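Macrophage migration inhibitory factor-like protein (Leishmania major, PDB 3FWT) is a leishmanial member of the macrophage migration inhibitory factor family, an alpha/beta protein that assembles as a trimer of identical subunits. Local coordinates at residues P68-Q72 against G73-P77; C109-A113 against E114-V118. All coordinates share one frame; numbering follows the deposited sequence.

Contact 1 of 2, residues P68-Q72 against G73-P77; sequences PISFQ and GSTAP
Ser70 and Thr75 meet through two torsions: chi1 of -169° swings OG of Ser70 away from its own backbone N, while CG2 of Thr75 is turned anti to its own carbonyl carbon, and the hydroxyl of one comes alongside the methyl of the other, Ser70 OG to Thr75 CG2 at 3.8 Å. The same methyl rests against the backbone carbonyl of Ile69. One step nearer the reversal, Phe71 and Ser74 form an antiparallel hydrogen-bonded pair. Phe71 N gives the slightly straighter bond to Ser74 O, 2.9 Å, and in the return bond Ser74 N lies 3.0 Å from Phe71 O. The reversal itself falls on Gln72 and Gly73, both with positive phi. CG of Gln72, set beside its own backbone N by chi1 of -60°, lies 3.7 Å above the plane of the Phe71 ring, over its centre. The ring also makes an edge-to-face contact with Tyr117. Beyond the pair, a water lies 2.7 Å from both Ile69 O and Ala76 O and bridges them. At the turn, another joins Gly73 N to the hydroxyl of Ser70. The Ser74 hydroxyl accepts a nearly straight bond from Ala76 N (3.1 Å between Ala76 N and Ser74 OG), an ST turn that bends the returning chain. On the outgoing side, Ile69 and Ser70 pair antiparallel with a strand of the second subunit and continue its sheet, so this segment is also part of the trimer interface. The whole is built round a type I' beta turn from Phe71 to Ser74, the tight two-residue reversal found in beta hairpins, here with a single bridge.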
ATOM      1  N   PRO A  68      -4.631  -9.910  -9.302  1.00 11.86           N
ATOM      2  CA  PRO A  68      -4.590 -11.293  -8.826  1.00 10.33           C
ATOM      3  C   PRO A  68      -4.082 -11.443  -7.373  1.00 10.96           C
ATOM      4  O   PRO A  68      -3.186 -10.759  -6.960  1.00  8.69           O
ATOM      5  CB  PRO A  68      -3.639 -11.983  -9.837  1.00  9.68           C
ATOM      6  CG  PRO A  68      -3.841 -11.161 -11.069  1.00 11.54           C
ATOM      7  CD  PRO A  68      -3.942  -9.735 -10.586  1.00  8.79           C
ATOM      8  N   ILE A  69      -4.715 -12.342  -6.598  1.00 10.36           N
ATOM      9  CA  ILE A  69      -4.319 -12.565  -5.236  1.00 11.18           C
ATOM     10  C   ILE A  69      -4.240 -14.068  -5.041  1.00 10.04           C
ATOM     11  O   ILE A  69      -5.185 -14.804  -5.347  1.00 11.97           O
ATOM     12  CB  ILE A  69      -5.324 -11.995  -4.198  1.00  9.56           C
ATOM     13  CG1 ILE A  69      -5.267 -10.423  -4.253  1.00  9.76           C
ATOM     14  CG2 ILE A  69      -4.953 -12.509  -2.704  1.00  9.05           C
ATOM     15  CD1 ILE A  69      -6.475  -9.751  -3.533  1.00  6.99           C
ATOM     16  N   SER A  70      -3.156 -14.514  -4.435  1.00 12.38           N
ATOM     17  CA  SER A  70      -3.112 -15.934  -4.108  1.00 13.33           C
ATOM     18  C   SER A  70      -3.276 -16.165  -2.618  1.00 14.66           C
ATOM     19  O   SER A  70      -2.726 -15.424  -1.807  1.00 13.58           O
ATOM     20  CB  SER A  70      -1.766 -16.547  -4.590  1.00 12.78           C
ATOM     21  OG  SER A  70      -1.949 -17.940  -4.459  1.00 15.47           O
ATOM     22  N   PHE A  71      -3.965 -17.240  -2.224  1.00 15.01           N
ATOM     23  CA  PHE A  71      -4.142 -17.453  -0.759  1.00 14.34           C
ATOM     24  C   PHE A  71      -4.562 -18.889  -0.520  1.00 15.67           C
ATOM     25  O   PHE A  71      -5.411 -19.333  -1.193  1.00 11.83           O
ATOM     26  CB  PHE A  71      -5.230 -16.522  -0.215  1.00 13.61           C
ATOM     27  CG  PHE A  71      -5.428 -16.593   1.246  1.00 17.99           C
ATOM     28  CD1 PHE A  71      -4.357 -16.429   2.147  1.00 18.70           C
ATOM     29  CD2 PHE A  71      -6.734 -16.772   1.754  1.00 18.80           C
ATOM     30  CE1 PHE A  71      -4.586 -16.493   3.587  1.00 16.26           C
ATOM     31  CE2 PHE A  71      -6.954 -16.810   3.132  1.00 21.27           C
ATOM     32  CZ  PHE A  71      -5.873 -16.658   4.047  1.00 18.40           C
ATOM     33  N   GLN A  72      -3.935 -19.552   0.453  1.00 17.93           N
ATOM     34  CA  GLN A  72      -4.150 -20.983   0.704  1.00 20.79           C
ATOM     35  C   GLN A  72      -4.022 -21.819  -0.574  1.00 20.79           C
ATOM     36  O   GLN A  72      -4.842 -22.689  -0.808  1.00 21.67           O
ATOM     37  CB  GLN A  72      -5.525 -21.144   1.318  1.00 22.35           C
ATOM     38  CG  GLN A  72      -5.498 -20.334   2.619  1.00 23.78           C
ATOM     39  CD  GLN A  72      -6.609 -20.596   3.559  1.00 30.95           C
ATOM     40  OE1 GLN A  72      -7.802 -20.578   3.196  1.00 34.87           O
ATOM     41  NE2 GLN A  72      -6.241 -20.781   4.813  1.00 32.26           N
ATOM     42  N   GLY A  73      -3.065 -21.495  -1.423  1.00 20.80           N
ATOM     43  CA  GLY A  73      -2.900 -22.286  -2.674  1.00 20.28           C
ATOM     44  C   GLY A  73      -3.967 -22.118  -3.725  1.00 20.21           C
ATOM     45  O   GLY A  73      -4.060 -22.914  -4.660  1.00 20.72           O
ATOM     46  N   SER A  74      -4.795 -21.088  -3.595  1.00 17.13           N
ATOM     47  CA  SER A  74      -5.845 -20.914  -4.531  1.00 16.24           C
ATOM     48  C   SER A  74      -5.805 -19.452  -5.036  1.00 15.77           C
ATOM     49  O   SER A  74      -5.561 -18.577  -4.254  1.00 13.47           O
ATOM     50  CB  SER A  74      -7.174 -21.077  -3.777  1.00 15.70           C
ATOM     51  OG  SER A  74      -8.192 -20.891  -4.687  1.00 14.79           O
ATOM     52  N   THR A  75      -6.084 -19.235  -6.314  1.00 16.18           N
ATOM     53  CA  THR A  75      -6.422 -17.906  -6.802  1.00 15.11           C
ATOM     54  C   THR A  75      -7.906 -17.622  -6.992  1.00 15.00           C
ATOM     55  O   THR A  75      -8.253 -16.696  -7.710  1.00 14.95           O
ATOM     56  CB  THR A  75      -5.538 -17.554  -8.016  1.00 17.26           C
ATOM     57  OG1 THR A  75      -5.595 -18.630  -8.930  1.00 17.69           O
ATOM     58  CG2 THR A  75      -4.104 -17.407  -7.524  1.00 19.01           C
ATOM     59  N   ALA A  76      -8.813 -18.361  -6.310  1.00 11.76           N
ATOM     60  CA  ALA A  76     -10.213 -17.939  -6.319  1.00 12.79           C
ATOM     61  C   ALA A  76     -10.297 -16.548  -5.694  1.00 11.64           C
ATOM     62  O   ALA A  76      -9.364 -16.177  -4.974  1.00 12.09           O
ATOM     63  CB  ALA A  76     -11.107 -18.950  -5.522  1.00 11.25           C
ATOM     64  N   PRO A  77     -11.400 -15.820  -5.938  1.00 12.97           N
ATOM     65  CA  PRO A  77     -11.579 -14.433  -5.522  1.00 11.68           C
ATOM     66  C   PRO A  77     -11.211 -14.277  -4.027  1.00 12.51           C
ATOM     67  O   PRO A  77     -11.611 -15.090  -3.163  1.00 12.87           O
ATOM     68  CB  PRO A  77     -13.064 -14.191  -5.729  1.00 11.69           C
ATOM     69  CG  PRO A  77     -13.398 -15.008  -6.852  1.00 12.23           C
ATOM     70  CD  PRO A  77     -12.528 -16.266  -6.789  1.00 13.07           C
TER
HETATM   71  O   HOH W   1      -7.773 -14.165  -5.645  1.00 19.51           O
HETATM   72  O   HOH W   2      -6.380 -14.122  -8.555  1.00 20.76           O
HETATM   73  O   HOH W   3      -1.250 -19.395  -1.801  1.00 16.54           O

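Contact 2 of 2, residues C109-A113 against E114-V118; sequences CGIPA and ERIYV
Ile111 lays its CG2 methyl against CG1 of Ile116, 3.7 Å away, the two side chains crossing obliquely where the chain turns from helix to strand. The branch is placed by chi1 of -63°, which sets Ile111 CG2 anti to the backbone N and also brings it near the carbonyl of Arg115. Ile116 CG1 in turn fits beside the carbonyl oxygen of Pro112, and its CD1 reaches the backbone of Ile111 and Ala113. Two successive backbone bonds hold a short 3-10 turn leading into strand 116-128: Arg115 N to Pro112 O at 3.0 Å, and Ile116 N to Ala113 O at 3.1 Å, the latter more bent at the hydrogen (145°). On the outer side, the Glu114 and Pro112 side chains cross at about a right angle, OE1 of Glu114 coming 3.3 Å from CB of Pro112. The Arg115 guanidinium points elsewhere and is gripped by the carbonyls of Phe71, Ser74, Ala76 and Pro77. Glu114 O accepts from the indole of Trp128 of the second subunit. Ile116 packs on Ala102, Ile105 and Thr106 of helix 92-109, while Ile111 touches Ala79 of strand 79-85, placing the turn between helix end and sheet.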
ATOM      1  N   CYS A 109     -19.150  -8.386  -3.563  1.00 18.23           N
ATOM      2  CA  CYS A 109     -18.195  -9.122  -4.460  1.00 18.54           C
ATOM      3  C   CYS A 109     -18.262 -10.631  -4.442  1.00 17.51           C
ATOM      4  O   CYS A 109     -17.543 -11.284  -5.238  1.00 17.00           O
ATOM      5  CB  CYS A 109     -16.729  -8.738  -4.177  1.00 15.50           C
ATOM      6  SG  CYS A 109     -16.325  -6.985  -4.091  1.00 25.41           S
ATOM      7  N   GLY A 110     -19.048 -11.200  -3.535  1.00 15.63           N
ATOM      8  CA  GLY A 110     -19.186 -12.670  -3.462  1.00 16.33           C
ATOM      9  C   GLY A 110     -17.948 -13.348  -2.847  1.00 17.25           C
ATOM     10  O   GLY A 110     -17.797 -14.554  -2.929  1.00 17.91           O
ATOM     11  N   ILE A 111     -17.019 -12.576  -2.306  1.00 16.78           N
ATOM     12  CA  ILE A 111     -15.819 -13.117  -1.714  1.00 15.85           C
ATOM     13  C   ILE A 111     -16.156 -13.553  -0.293  1.00 15.13           C
ATOM     14  O   ILE A 111     -16.572 -12.750   0.462  1.00 13.70           O
ATOM     15  CB  ILE A 111     -14.682 -12.056  -1.738  1.00 16.97           C
ATOM     16  CG1 ILE A 111     -14.345 -11.719  -3.201  1.00 14.45           C
ATOM     17  CG2 ILE A 111     -13.420 -12.524  -0.968  1.00 14.94           C
ATOM     18  CD1 ILE A 111     -13.384 -10.464  -3.383  1.00 10.83           C
ATOM     19  N   PRO A 112     -15.899 -14.828   0.070  1.00 15.47           N
ATOM     20  CA  PRO A 112     -16.283 -15.341   1.413  1.00 16.43           C
ATOM     21  C   PRO A 112     -15.358 -14.720   2.437  1.00 15.53           C
ATOM     22  O   PRO A 112     -14.211 -14.387   2.103  1.00 14.91           O
ATOM     23  CB  PRO A 112     -16.104 -16.888   1.294  1.00 18.20           C
ATOM     24  CG  PRO A 112     -15.428 -17.169  -0.079  1.00 19.19           C
ATOM     25  CD  PRO A 112     -15.078 -15.789  -0.716  1.00 15.63           C
ATOM     26  N   ALA A 113     -15.822 -14.523   3.659  1.00 16.16           N
ATOM     27  CA  ALA A 113     -14.992 -13.891   4.654  1.00 16.39           C
ATOM     28  C   ALA A 113     -13.666 -14.628   4.871  1.00 15.48           C
ATOM     29  O   ALA A 113     -12.686 -14.006   5.258  1.00 13.91           O
ATOM     30  CB  ALA A 113     -15.796 -13.748   6.053  1.00 17.60           C
ATOM     31  N   GLU A 114     -13.617 -15.954   4.684  1.00 15.73           N
ATOM     32  CA  GLU A 114     -12.348 -16.654   4.917  1.00 17.06           C
ATOM     33  C   GLU A 114     -11.246 -16.309   3.904  1.00 16.01           C
ATOM     34  O   GLU A 114     -10.087 -16.745   4.070  1.00 15.46           O
ATOM     35  CB  GLU A 114     -12.486 -18.189   5.041  1.00 17.87           C
ATOM     36  CG  GLU A 114     -13.169 -18.867   3.792  1.00 25.34           C
ATOM     37  CD  GLU A 114     -14.729 -18.800   3.831  1.00 36.00           C
ATOM     38  OE1 GLU A 114     -15.386 -19.592   3.087  1.00 39.13           O
ATOM     39  OE2 GLU A 114     -15.301 -17.966   4.600  1.00 39.61           O
ATOM     40  N   ARG A 115     -11.586 -15.536   2.882  1.00 12.96           N
ATOM     41  CA  ARG A 115     -10.508 -15.062   1.951  1.00 14.32           C
ATOM     42  C   ARG A 115     -10.448 -13.547   1.956  1.00 13.62           C
ATOM     43  O   ARG A 115     -10.118 -12.925   0.931  1.00 13.37           O
ATOM     44  CB  ARG A 115     -10.849 -15.572   0.529  1.00 12.59           C
ATOM     45  CG  ARG A 115     -10.826 -17.166   0.464  1.00 16.16           C
ATOM     46  CD  ARG A 115     -11.163 -17.660  -0.939  1.00 13.25           C
ATOM     47  NE  ARG A 115     -10.119 -17.276  -1.910  1.00 11.38           N
ATOM     48  CZ  ARG A 115      -8.881 -17.781  -1.962  1.00 12.64           C
ATOM     49  NH1 ARG A 115      -8.539 -18.766  -1.191  1.00 16.26           N
ATOM     50  NH2 ARG A 115      -7.984 -17.359  -2.891  1.00  9.03           N
ATOM     51  N   ILE A 116     -10.745 -12.933   3.106  1.00 13.43           N
ATOM     52  CA  ILE A 116     -10.678 -11.451   3.184  1.00 15.04           C
ATOM     53  C   ILE A 116      -9.687 -11.078   4.286  1.00 15.42           C
ATOM     54  O   ILE A 116      -9.840 -11.550   5.440  1.00 15.20           O
ATOM     55  CB  ILE A 116     -12.056 -10.800   3.516  1.00 14.43           C
ATOM     56  CG1 ILE A 116     -13.056 -11.023   2.371  1.00 13.67           C
ATOM     57  CG2 ILE A 116     -11.880  -9.281   3.738  1.00 15.46           C
ATOM     58  CD1 ILE A 116     -14.564 -10.638   2.802  1.00 11.79           C
ATOM     59  N   TYR A 117      -8.648 -10.312   3.964  1.00 15.78           N
ATOM     60  CA  TYR A 117      -7.704  -9.807   4.994  1.00 15.88           C
ATOM     61  C   TYR A 117      -7.955  -8.310   5.187  1.00 16.23           C
ATOM     62  O   TYR A 117      -8.160  -7.554   4.199  1.00 15.24           O
ATOM     63  CB  TYR A 117      -6.252 -10.037   4.574  1.00 16.19           C
ATOM     64  CG  TYR A 117      -5.586 -11.285   5.075  1.00 17.67           C
ATOM     65  CD1 TYR A 117      -6.321 -12.323   5.612  1.00 17.98           C
ATOM     66  CD2 TYR A 117      -4.212 -11.445   4.938  1.00 20.26           C
ATOM     67  CE1 TYR A 117      -5.717 -13.434   6.073  1.00 20.08           C
ATOM     68  CE2 TYR A 117      -3.568 -12.549   5.403  1.00 21.04           C
ATOM     69  CZ  TYR A 117      -4.332 -13.541   5.957  1.00 22.32           C
ATOM     70  OH  TYR A 117      -3.715 -14.623   6.427  1.00 20.93           O
ATOM     71  N   VAL A 118      -8.025  -7.851   6.436  1.00 14.46           N
ATOM     72  CA  VAL A 118      -8.111  -6.389   6.697  1.00 13.44           C
ATOM     73  C   VAL A 118      -6.965  -5.998   7.649  1.00 13.83           C
ATOM     74  O   VAL A 118      -6.791  -6.667   8.695  1.00 14.54           O
ATOM     75  CB  VAL A 118      -9.455  -5.970   7.279  1.00 13.93           C
ATOM     76  CG1 VAL A 118      -9.614  -4.376   7.326  1.00 16.04           C
ATOM     77  CG2 VAL A 118     -10.588  -6.567   6.432  1.00 13.67           C
TER

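In the fold
Followed from the N terminus, contact 1 closes the turn that follows strand 69-70 and leads to strand 79-85. The chain then runs through that strand and helix 92-109 before contact 2 closes the connection into strand 116-128. The two are in series, neither nested nor crossed, yet their centres lie about 11 Å apart and they touch directly. Arg115 of contact 2 is the main tie: its side chain fastens the loop of contact 1 to the chain just ahead of strand 116-128. Both turns lie at the interface with the second subunit, where strand 69-70 and strand 116-128 each pair with strands of that chain.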